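PDB 2J2M: catalase from Exiguobacterium oxidotolerans, which catalyses, as a heme-dependent catalase, the breakdown of hydrogen peroxide to water and molecular oxygen, working as a tetramer. Local coordinates for residues R53-R58 and S95-G100; A78-E83 and P322-S327; D259-V264 and F291-T296. One frame throughout, in Å; residues are numbered along the deposited sequence.

Contact 1 (R53-R58 and S95-G100); sequences RVVHAR and STVIHG. With HEM (protoporphyrin IX containing Fe), chain E.
The His56 imidazole is held between Val97 and the heme, the arrangement expected of the distal side of a heme catalase, where a histidine lies flat above the porphyrin. Its two faces are both occupied: the heme atom C2A stands 3.3 Å from the ring plane over its centre, and Val97 covers the opposite face. CG2 of Val97 makes the CH-pi contact, lying over the face 3.8 Å from the centroid of the His56 ring, with the two side chains alongside each other. Rotation of the imidazole is fixed at its edge. His56 ND1 donates to Ser95 OG at 2.7 Å, and OG lies only 13° out of the ring plane; a chi1 of 59° places that hydroxyl between the backbone N and carbonyl carbon of Ser95, where it meets ND1. With ND1 engaged in this way, NE2 is turned over pyrrole ring A. The backbone repeats the grip, since His56 N donates to Val97 O at 2.8 Å, in the carbonyl plane and on a lone pair. One residue on, a water accepts from Ala57 N and lies within donating distance of Val97 O and His99 O, and beyond it Thr96 N donates to Arg58 O at 2.9 Å. Asp109 OD1 holds Val97 N and Ile98 N, so the loop covering the histidine is itself braced. Arg53 secures the heme margin, with Glu311 as a salt-bridge partner at NH1 and Arg93 as another heme donor nearby. Arg53 NE donates to the heme propionate oxygen O1A at 2.8 Å, with an N-H...O angle of 172°.

Contact 2 (A78-E83 and P322-S327); sequences AAFLQE and PGMLPS
Met324 CE is the meeting point of the side chains here, touching three residues of 78-83. Met324 CE lies 4.1 Å from Phe80 CE1 and makes looser apolar contacts with Leu81 CD2 and Ala78 CB. The thioether gets there by length: beyond CG its chain is fully extended (chi2 -179°, chi3 -177°), so only the terminal methyl enters the group, and the Met324 side chain as a whole crosses that of Phe80 at about a right angle. Beside this, main chain meets main chain. Ala78 CA approaches Pro322 O at 3.3 Å in a CA-H...O contact, and one water accepts from Ala79 N at 2.9 Å while donating to the same Pro322 O. Gly323 sits next to Ala78 with phi 108°, and a side-chain carbon at this position would collide with Ala78 N. The two pieces are a short 3-10 turn, 79-81, in the connection between strands 59-68 and 87-95, and the start of strand 324-326 in the curled antiparallel sheet that forms the beta-barrel of heme catalases. Ala78 O fixes the turn, because Leu81 N and Gln82 NE2 reach it from opposite faces of its plane; the bond from Gln82 NE2 to Ala78 O is 2.7 Å long and nearly straight, though it comes from above the carbonyl plane. Gln82 NE2 also reaches Thr76 O. Farther out, Thr76 OG1 is hydrogen-bonded to both Ala78 N and Gly323 O, spanning the two pieces. Trp203, on strand 201-204, touches both Leu81 and Met324, and Pro322 packs on Val14 of a neighbouring subunit.

Contact 3 (D259-V264 and F291-T296); sequences DLFVQV and FQHVGT
Phe261 projects from its strand beside Phe291 and His293, and Phe261 CB is met first by Phe291 CB at 3.6 Å. One bond out, CG still faces Phe291 CB. CD1 of Phe261 touches both Phe291 CB and the backbone N of His293, each at 3.5 Å. CE1 meets CD2 and CB of His293, and CE2 also reaches that CD2. At the tip, Phe261 CZ comes 3.7 Å from His293 CD2, which lies over the ring face toward its rim; with the planes 65° apart this is a T-shaped pair, the imidazole edge pointing into the phenyl face. The imidazole is held in turn by Asp259: His293 NE2 donates to Asp259 OD2 at 2.9 Å, on the anti side and 27° out of the carboxylate plane. Replacing Phe261 by alanine would probably leave the His293 edge without the face it packs on and open a gap beside Phe291. Val294 N and, weakly, Gly295 N both turn to Leu260 O, a classic beta bulge. Behind it, Leu260 and Val294 reach Phe66 of strand 59-68. In the catalase beta-barrel sheet, strand 257-265 runs antiparallel between 292-302 and 210-219, with Val218 of the latter touching Phe261.

Contacts 2 and 3 are neighbours, their centres 14 Å apart, and they meet where Leu81 CD1 packs 3.7 Å from Val294 CG1. Contact 1 lies farther off, its centre about 29 Å from that of contact 2 and 28 Å from that of contact 3, on the distal face of the heme. The same curled antiparallel sheet connects them: strand 59-68 leads from 53-58 to the connection holding 78-83, strand 87-95 leads back to 95-100, and 59-68 also pairs with 292-302 of contact 3. Along the chain, contacts 1 and 2 alternate, whereas contact 3 follows contact 1 and is nested between 78-83 and 322-327. The heme-covering loops, the 3-10 turn and the strand pair therefore belong to one barrel framework.

Contact 1 (R53-R58 and S95-G100)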
loop_
_atom_site.group_PDB
_atom_site.type_symbol
_atom_site.label_atom_id
_atom_site.label_comp_id
_atom_site.label_asym_id
_atom_site.label_seq_id
_atom_site.Cartn_x
_atom_site.Cartn_y
_atom_site.Cartn_z
ATOM N N ARG A 53 -6.620 -13.730 -1.836
ATOM C CA ARG A 53 -5.730 -14.637 -1.148
ATOM C C ARG A 53 -4.764 -15.246 -2.158
ATOM O O ARG A 53 -5.165 -15.595 -3.282
ATOM C CB ARG A 53 -6.545 -15.742 -0.449
ATOM C CG ARG A 53 -7.183 -15.349 0.911
ATOM C CD ARG A 53 -8.450 -16.187 1.189
ATOM N NE ARG A 53 -9.173 -15.841 2.432
ATOM C CZ ARG A 53 -9.920 -14.765 2.572
ATOM N NH1 ARG A 53 -10.057 -13.894 1.562
ATOM N NH2 ARG A 53 -10.513 -14.536 3.719
ATOM N N VAL A 54 -3.502 -15.395 -1.771
ATOM C CA VAL A 54 -2.490 -15.980 -2.673
ATOM C C VAL A 54 -2.948 -17.359 -3.146
ATOM O O VAL A 54 -2.827 -17.697 -4.352
ATOM C CB VAL A 54 -1.047 -15.999 -2.032
ATOM C CG1 VAL A 54 -1.041 -16.696 -0.721
ATOM C CG2 VAL A 54 -0.026 -16.657 -2.943
ATOM N N VAL A 55 -3.495 -18.147 -2.206
ATOM C CA VAL A 55 -4.208 -19.392 -2.549
ATOM C C VAL A 55 -5.513 -19.375 -1.772
ATOM O O VAL A 55 -5.661 -18.614 -0.823
ATOM C CB VAL A 55 -3.401 -20.705 -2.257
ATOM C CG1 VAL A 55 -2.251 -20.872 -3.236
ATOM C CG2 VAL A 55 -2.919 -20.792 -0.790
ATOM N N HIS A 56 -6.460 -20.204 -2.182
ATOM C CA HIS A 56 -7.762 -20.302 -1.525
ATOM C C HIS A 56 -8.562 -19.030 -1.647
ATOM O O HIS A 56 -9.317 -18.695 -0.727
ATOM C CB HIS A 56 -7.629 -20.638 -0.037
ATOM C CG HIS A 56 -7.145 -22.024 0.243
ATOM N ND1 HIS A 56 -8.000 -23.054 0.588
ATOM C CD2 HIS A 56 -5.893 -22.534 0.306
ATOM C CE1 HIS A 56 -7.292 -24.148 0.821
ATOM N NE2 HIS A 56 -6.009 -23.854 0.677
ATOM N N ALA A 57 -8.368 -18.313 -2.754
ATOM C CA ALA A 57 -9.079 -17.042 -3.015
ATOM C C ALA A 57 -10.578 -17.246 -3.158
ATOM O O ALA A 57 -11.373 -16.404 -2.716
ATOM C CB ALA A 57 -8.514 -16.318 -4.246
ATOM N N ARG A 58 -10.971 -18.348 -3.787
ATOM C CA ARG A 58 -12.411 -18.658 -3.942
ATOM C C ARG A 58 -12.953 -19.328 -2.674
ATOM O O ARG A 58 -12.471 -20.376 -2.259
ATOM C CB ARG A 58 -12.650 -19.518 -5.190
ATOM C CG ARG A 58 -14.022 -20.166 -5.263
ATOM C CD ARG A 58 -15.167 -19.123 -5.351
ATOM N NE ARG A 58 -15.844 -19.122 -6.645
ATOM C CZ ARG A 58 -16.973 -18.466 -6.905
ATOM N NH1 ARG A 58 -17.543 -17.720 -5.971
ATOM N NH2 ARG A 58 -17.525 -18.548 -8.111
ATOM N N SER A 95 -13.321 -23.109 1.093
ATOM C CA SER A 95 -12.633 -22.534 -0.064
ATOM C C SER A 95 -12.117 -23.603 -0.996
ATOM O O SER A 95 -12.041 -24.765 -0.600
ATOM C CB SER A 95 -11.473 -21.624 0.398
ATOM O OG SER A 95 -10.538 -22.333 1.186
ATOM N N THR A 96 -11.826 -23.234 -2.246
ATOM C CA THR A 96 -10.985 -24.073 -3.101
ATOM C C THR A 96 -9.564 -23.577 -2.907
ATOM O O THR A 96 -9.339 -22.836 -1.972
ATOM C CB THR A 96 -11.389 -24.018 -4.583
ATOM O OG1 THR A 96 -11.426 -22.654 -5.022
ATOM C CG2 THR A 96 -12.730 -24.682 -4.787
ATOM N N VAL A 97 -8.617 -23.980 -3.758
ATOM C CA VAL A 97 -7.199 -23.629 -3.570
ATOM C C VAL A 97 -6.594 -22.797 -4.699
ATOM O O VAL A 97 -6.153 -21.665 -4.495
ATOM C CB VAL A 97 -6.273 -24.909 -3.354
ATOM C CG1 VAL A 97 -4.772 -24.500 -3.151
ATOM C CG2 VAL A 97 -6.751 -25.745 -2.171
ATOM N N ILE A 98 -6.521 -23.391 -5.885
ATOM C CA ILE A 98 -5.600 -22.910 -6.892
ATOM C C ILE A 98 -6.132 -21.671 -7.615
ATOM O O ILE A 98 -5.421 -20.663 -7.707
ATOM C CB ILE A 98 -5.179 -24.023 -7.871
ATOM C CG1 ILE A 98 -4.282 -25.052 -7.177
ATOM C CG2 ILE A 98 -4.435 -23.423 -9.070
ATOM C CD1 ILE A 98 -2.992 -24.451 -6.447
ATOM N N HIS A 99 -7.374 -21.729 -8.093
ATOM C CA HIS A 99 -7.890 -20.654 -8.915
ATOM C C HIS A 99 -8.465 -19.447 -8.133
ATOM O O HIS A 99 -8.557 -19.475 -6.933
ATOM C CB HIS A 99 -8.855 -21.224 -9.932
ATOM C CG HIS A 99 -8.198 -22.115 -10.942
ATOM N ND1 HIS A 99 -7.972 -23.455 -10.716
ATOM C CD2 HIS A 99 -7.723 -21.859 -12.184
ATOM C CE1 HIS A 99 -7.395 -23.990 -11.779
ATOM N NE2 HIS A 99 -7.238 -23.044 -12.685
ATOM N N GLY A 100 -8.831 -18.388 -8.830
ATOM C CA GLY A 100 -9.090 -17.101 -8.193
ATOM C C GLY A 100 -10.533 -16.829 -7.776
ATOM O O GLY A 100 -11.385 -17.717 -7.771
HETATM C CHA HEM E . -4.511 -20.146 2.684
HETATM C CHB HEM E . -4.951 -24.814 4.040
HETATM C CHC HEM E . -0.194 -25.371 3.456
HETATM C CHD HEM E . 0.341 -20.626 2.786
HETATM C C1A HEM E . -5.050 -21.344 3.144
HETATM C C2A HEM E . -6.436 -21.600 3.529
HETATM C C3A HEM E . -6.552 -22.897 3.903
HETATM C C4A HEM E . -5.254 -23.503 3.764
HETATM C CMA HEM E . -7.813 -23.648 4.397
HETATM C CAA HEM E . -7.560 -20.532 3.480
HETATM C CBA HEM E . -7.747 -19.788 4.804
HETATM C CGA HEM E . -8.909 -18.841 4.607
HETATM O O1A HEM E . -8.702 -17.598 4.597
HETATM O O2A HEM E . -10.054 -19.338 4.429
HETATM C C1B HEM E . -3.698 -25.366 4.066
HETATM C C2B HEM E . -3.331 -26.665 4.608
HETATM C C3B HEM E . -2.017 -26.796 4.431
HETATM C C4B HEM E . -1.516 -25.606 3.787
HETATM C CMB HEM E . -4.274 -27.685 5.307
HETATM C CAB HEM E . -1.126 -27.969 4.873
HETATM C CBB HEM E . -1.511 -29.233 4.732
HETATM C C1C HEM E . 0.403 -24.146 3.318
HETATM C C2C HEM E . 1.822 -23.855 3.363
HETATM C C3C HEM E . 1.944 -22.525 3.185
HETATM C C4C HEM E . 0.621 -21.950 3.013
HETATM C CMC HEM E . 2.974 -24.874 3.614
HETATM C CAC HEM E . 3.246 -21.691 3.122
HETATM C CBC HEM E . 3.928 -21.370 4.228
HETATM C C1D HEM E . -0.894 -20.030 2.657
HETATM C C2D HEM E . -1.111 -18.620 2.405
HETATM C C3D HEM E . -2.631 -18.466 2.386
HETATM C C4D HEM E . -3.176 -19.799 2.623
HETATM C CMD HEM E . -0.022 -17.505 2.248
HETATM C CAD HEM E . -3.434 -17.170 2.173
HETATM C CBD HEM E . -3.960 -16.731 3.542
HETATM C CGD HEM E . -4.492 -15.310 3.529
HETATM O O1D HEM E . -4.303 -14.530 2.538
HETATM O O2D HEM E . -5.106 -14.943 4.554
HETATM N NA HEM E . -4.369 -22.537 3.313
HETATM N NB HEM E . -2.570 -24.749 3.569
HETATM N NC HEM E . -0.291 -22.966 3.110
HETATM N ND HEM E . -2.116 -20.671 2.786
HETATM FE FE HEM E . -2.310 -22.643 3.481
HETATM O O HOH W 1 -6.585 -19.096 -5.106
HETATM O O HOH W 2 -9.299 -20.754 -4.489
#

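Contact 2 (A78-E83 and P322-S327)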
loop_
_atom_site.group_PDB
_atom_site.type_symbol
_atom_site.label_atom_id
_atom_site.label_comp_id
_atom_site.label_asym_id
_atom_site.label_seq_id
_atom_site.Cartn_x
_atom_site.Cartn_y
_atom_site.Cartn_z
ATOM N N ALA A 78 -6.732 -25.759 27.612
ATOM C CA ALA A 78 -7.443 -24.748 26.841
ATOM C C ALA A 78 -8.733 -24.430 27.565
ATOM O O ALA A 78 -9.539 -25.344 27.812
ATOM C CB ALA A 78 -7.738 -25.245 25.446
ATOM N N ALA A 79 -8.909 -23.146 27.910
ATOM C CA ALA A 79 -10.068 -22.664 28.691
ATOM C C ALA A 79 -11.421 -23.115 28.155
ATOM O O ALA A 79 -12.259 -23.618 28.923
ATOM C CB ALA A 79 -10.047 -21.152 28.815
ATOM N N PHE A 80 -11.641 -22.965 26.847
ATOM C CA PHE A 80 -12.957 -23.286 26.306
ATOM C C PHE A 80 -13.290 -24.785 26.339
ATOM O O PHE A 80 -14.450 -25.166 26.253
ATOM C CB PHE A 80 -13.180 -22.661 24.919
ATOM C CG PHE A 80 -12.586 -23.449 23.771
ATOM C CD1 PHE A 80 -11.229 -23.301 23.417
ATOM C CD2 PHE A 80 -13.389 -24.302 23.014
ATOM C CE1 PHE A 80 -10.693 -24.006 22.335
ATOM C CE2 PHE A 80 -12.867 -25.001 21.936
ATOM C CZ PHE A 80 -11.515 -24.860 21.600
ATOM N N LEU A 81 -12.268 -25.620 26.501
ATOM C CA LEU A 81 -12.452 -27.071 26.411
ATOM C C LEU A 81 -12.519 -27.781 27.758
ATOM O O LEU A 81 -12.531 -29.012 27.808
ATOM C CB LEU A 81 -11.340 -27.672 25.549
ATOM C CG LEU A 81 -11.471 -28.314 24.157
ATOM C CD1 LEU A 81 -12.747 -27.960 23.383
ATOM C CD2 LEU A 81 -10.185 -28.061 23.331
ATOM N N GLN A 82 -12.558 -27.010 28.846
ATOM C CA GLN A 82 -12.606 -27.574 30.210
ATOM C C GLN A 82 -13.940 -28.255 30.591
ATOM O O GLN A 82 -13.930 -29.317 31.219
ATOM C CB GLN A 82 -12.210 -26.520 31.263
ATOM C CG GLN A 82 -10.758 -26.030 31.131
ATOM C CD GLN A 82 -9.794 -27.192 30.906
ATOM O OE1 GLN A 82 -9.566 -27.994 31.807
ATOM N NE2 GLN A 82 -9.226 -27.283 29.703
ATOM N N GLU A 83 -15.069 -27.660 30.194
ATOM C CA GLU A 83 -16.371 -28.070 30.709
ATOM C C GLU A 83 -17.345 -28.370 29.576
ATOM O O GLU A 83 -17.501 -27.567 28.659
ATOM C CB GLU A 83 -16.968 -26.971 31.621
ATOM C CG GLU A 83 -16.062 -26.500 32.762
ATOM C CD GLU A 83 -15.944 -27.540 33.885
ATOM O OE1 GLU A 83 -17.011 -28.016 34.364
ATOM O OE2 GLU A 83 -14.788 -27.881 34.281
ATOM N N PRO A 322 -3.796 -20.724 24.972
ATOM C CA PRO A 322 -2.922 -21.472 25.899
ATOM C C PRO A 322 -3.465 -22.885 26.073
ATOM O O PRO A 322 -4.692 -23.076 26.139
ATOM C CB PRO A 322 -3.004 -20.653 27.210
ATOM C CG PRO A 322 -3.369 -19.216 26.756
ATOM C CD PRO A 322 -4.321 -19.470 25.566
ATOM N N GLY A 323 -2.574 -23.875 26.105
ATOM C CA GLY A 323 -2.977 -25.270 26.154
ATOM C C GLY A 323 -2.696 -25.908 24.807
ATOM O O GLY A 323 -2.828 -27.123 24.637
ATOM N N MET A 324 -2.296 -25.071 23.842
ATOM C CA MET A 324 -2.078 -25.497 22.467
ATOM C C MET A 324 -0.754 -24.975 21.967
ATOM O O MET A 324 -0.430 -23.812 22.197
ATOM C CB MET A 324 -3.191 -24.975 21.564
ATOM C CG MET A 324 -4.529 -25.665 21.768
ATOM S SD MET A 324 -5.722 -24.970 20.631
ATOM C CE MET A 324 -7.222 -25.871 21.135
ATOM N N LEU A 325 0.003 -25.838 21.286
ATOM C CA LEU A 325 1.290 -25.458 20.701
ATOM C C LEU A 325 1.460 -26.105 19.324
ATOM O O LEU A 325 0.858 -27.130 19.061
ATOM C CB LEU A 325 2.465 -25.837 21.643
ATOM C CG LEU A 325 2.771 -24.998 22.906
ATOM C CD1 LEU A 325 3.890 -25.625 23.696
ATOM C CD2 LEU A 325 3.201 -23.580 22.546
ATOM N N PRO A 326 2.274 -25.499 18.432
ATOM C CA PRO A 326 2.509 -26.174 17.158
ATOM C C PRO A 326 3.431 -27.387 17.301
ATOM O O PRO A 326 4.267 -27.429 18.206
ATOM C CB PRO A 326 3.168 -25.102 16.307
ATOM C CG PRO A 326 3.857 -24.202 17.304
ATOM C CD PRO A 326 2.975 -24.201 18.519
ATOM N N SER A 327 3.265 -28.374 16.419
ATOM C CA SER A 327 4.245 -29.426 16.327
ATOM C C SER A 327 5.445 -29.005 15.468
ATOM O O SER A 327 5.372 -28.032 14.703
ATOM C CB SER A 327 3.624 -30.695 15.773
ATOM O OG SER A 327 3.336 -30.550 14.395
HETATM O O HOH W 3 -7.069 -21.263 26.591
#

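Contact 3 (D259-V264 and F291-T296)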
loop_
_atom_site.group_PDB
_atom_site.type_symbol
_atom_site.label_atom_id
_atom_site.label_comp_id
_atom_site.label_asym_id
_atom_site.label_seq_id
_atom_site.Cartn_x
_atom_site.Cartn_y
_atom_site.Cartn_z
ATOM N N ASP A 259 -19.236 -32.684 13.537
ATOM C CA ASP A 259 -18.607 -33.095 14.790
ATOM C C ASP A 259 -17.069 -33.015 14.782
ATOM O O ASP A 259 -16.419 -33.382 13.801
ATOM C CB ASP A 259 -19.111 -34.476 15.190
ATOM C CG ASP A 259 -20.584 -34.464 15.474
ATOM O OD1 ASP A 259 -21.356 -34.649 14.520
ATOM O OD2 ASP A 259 -20.983 -34.218 16.626
ATOM N N LEU A 260 -16.503 -32.517 15.873
ATOM C CA LEU A 260 -15.031 -32.450 16.053
ATOM C C LEU A 260 -14.496 -33.629 16.886
ATOM O O LEU A 260 -14.932 -33.854 18.017
ATOM C CB LEU A 260 -14.610 -31.128 16.709
ATOM C CG LEU A 260 -13.118 -30.856 16.950
ATOM C CD1 LEU A 260 -12.361 -30.605 15.630
ATOM C CD2 LEU A 260 -12.931 -29.662 17.874
ATOM N N PHE A 261 -13.557 -34.372 16.305
ATOM C CA PHE A 261 -12.906 -35.454 16.983
ATOM C C PHE A 261 -11.405 -35.142 17.075
ATOM O O PHE A 261 -10.858 -34.316 16.314
ATOM C CB PHE A 261 -13.097 -36.780 16.233
ATOM C CG PHE A 261 -14.523 -37.282 16.173
ATOM C CD1 PHE A 261 -14.941 -38.314 17.005
ATOM C CD2 PHE A 261 -15.433 -36.757 15.241
ATOM C CE1 PHE A 261 -16.244 -38.811 16.946
ATOM C CE2 PHE A 261 -16.757 -37.231 15.171
ATOM C CZ PHE A 261 -17.161 -38.261 16.025
ATOM N N VAL A 262 -10.749 -35.833 18.011
ATOM C CA VAL A 262 -9.354 -35.625 18.284
ATOM C C VAL A 262 -8.643 -36.969 18.292
ATOM O O VAL A 262 -9.134 -37.928 18.864
ATOM C CB VAL A 262 -9.143 -34.816 19.619
ATOM C CG1 VAL A 262 -9.581 -35.611 20.850
ATOM C CG2 VAL A 262 -7.694 -34.367 19.772
ATOM N N GLN A 263 -7.496 -37.031 17.628
ATOM C CA GLN A 263 -6.583 -38.174 17.738
ATOM C C GLN A 263 -5.364 -37.797 18.570
ATOM O O GLN A 263 -4.751 -36.743 18.369
ATOM C CB GLN A 263 -6.153 -38.672 16.358
ATOM C CG GLN A 263 -7.252 -39.397 15.596
ATOM C CD GLN A 263 -6.852 -39.650 14.173
ATOM O OE1 GLN A 263 -6.697 -38.719 13.393
ATOM N NE2 GLN A 263 -6.654 -40.912 13.826
ATOM N N VAL A 264 -5.029 -38.688 19.501
ATOM C CA VAL A 264 -3.993 -38.456 20.498
ATOM C C VAL A 264 -2.887 -39.517 20.433
ATOM O O VAL A 264 -3.127 -40.725 20.508
ATOM C CB VAL A 264 -4.593 -38.391 21.922
ATOM C CG1 VAL A 264 -3.511 -38.098 22.944
ATOM C CG2 VAL A 264 -5.690 -37.320 21.992
ATOM N N PHE A 291 -10.593 -41.860 16.971
ATOM C CA PHE A 291 -11.164 -40.517 17.071
ATOM C C PHE A 291 -11.842 -40.412 18.445
ATOM O O PHE A 291 -12.501 -41.342 18.894
ATOM C CB PHE A 291 -12.232 -40.292 15.975
ATOM C CG PHE A 291 -11.693 -40.156 14.545
ATOM C CD1 PHE A 291 -10.385 -40.533 14.196
ATOM C CD2 PHE A 291 -12.535 -39.698 13.530
ATOM C CE1 PHE A 291 -9.920 -40.427 12.852
ATOM C CE2 PHE A 291 -12.086 -39.597 12.197
ATOM C CZ PHE A 291 -10.769 -39.963 11.859
ATOM N N GLN A 292 -11.669 -39.298 19.135
ATOM C CA GLN A 292 -12.393 -39.095 20.387
ATOM C C GLN A 292 -13.214 -37.830 20.238
ATOM O O GLN A 292 -12.666 -36.769 19.938
ATOM C CB GLN A 292 -11.441 -38.998 21.580
ATOM C CG GLN A 292 -10.443 -40.141 21.692
ATOM C CD GLN A 292 -9.612 -40.043 22.934
ATOM O OE1 GLN A 292 -10.139 -39.856 24.037
ATOM N NE2 GLN A 292 -8.301 -40.130 22.774
ATOM N N HIS A 293 -14.520 -37.953 20.449
ATOM C CA HIS A 293 -15.466 -36.850 20.263
ATOM C C HIS A 293 -15.159 -35.677 21.170
ATOM O O HIS A 293 -14.911 -35.868 22.354
ATOM C CB HIS A 293 -16.897 -37.335 20.514
ATOM C CG HIS A 293 -17.947 -36.407 19.996
ATOM N ND1 HIS A 293 -18.861 -35.787 20.817
ATOM C CD2 HIS A 293 -18.215 -35.971 18.743
ATOM C CE1 HIS A 293 -19.659 -35.026 20.091
ATOM N NE2 HIS A 293 -19.292 -35.120 18.828
ATOM N N VAL A 294 -15.151 -34.474 20.605
ATOM C CA VAL A 294 -14.921 -33.233 21.368
ATOM C C VAL A 294 -16.234 -32.425 21.482
ATOM O O VAL A 294 -16.655 -32.006 22.567
ATOM C CB VAL A 294 -13.831 -32.335 20.692
ATOM C CG1 VAL A 294 -13.745 -30.955 21.370
ATOM C CG2 VAL A 294 -12.474 -33.013 20.669
ATOM N N GLY A 295 -16.873 -32.211 20.339
ATOM C CA GLY A 295 -18.043 -31.357 20.280
ATOM C C GLY A 295 -18.549 -31.243 18.867
ATOM O O GLY A 295 -18.209 -32.064 18.005
ATOM N N THR A 296 -19.393 -30.234 18.656
ATOM C CA THR A 296 -20.068 -30.017 17.390
ATOM C C THR A 296 -20.246 -28.536 17.010
ATOM O O THR A 296 -20.602 -27.685 17.837
ATOM C CB THR A 296 -21.381 -30.908 17.242
ATOM O OG1 THR A 296 -22.515 -30.118 16.830
ATOM C CG2 THR A 296 -21.682 -31.676 18.504
HETATM O O HOH W 4 -7.264 -41.025 20.206
#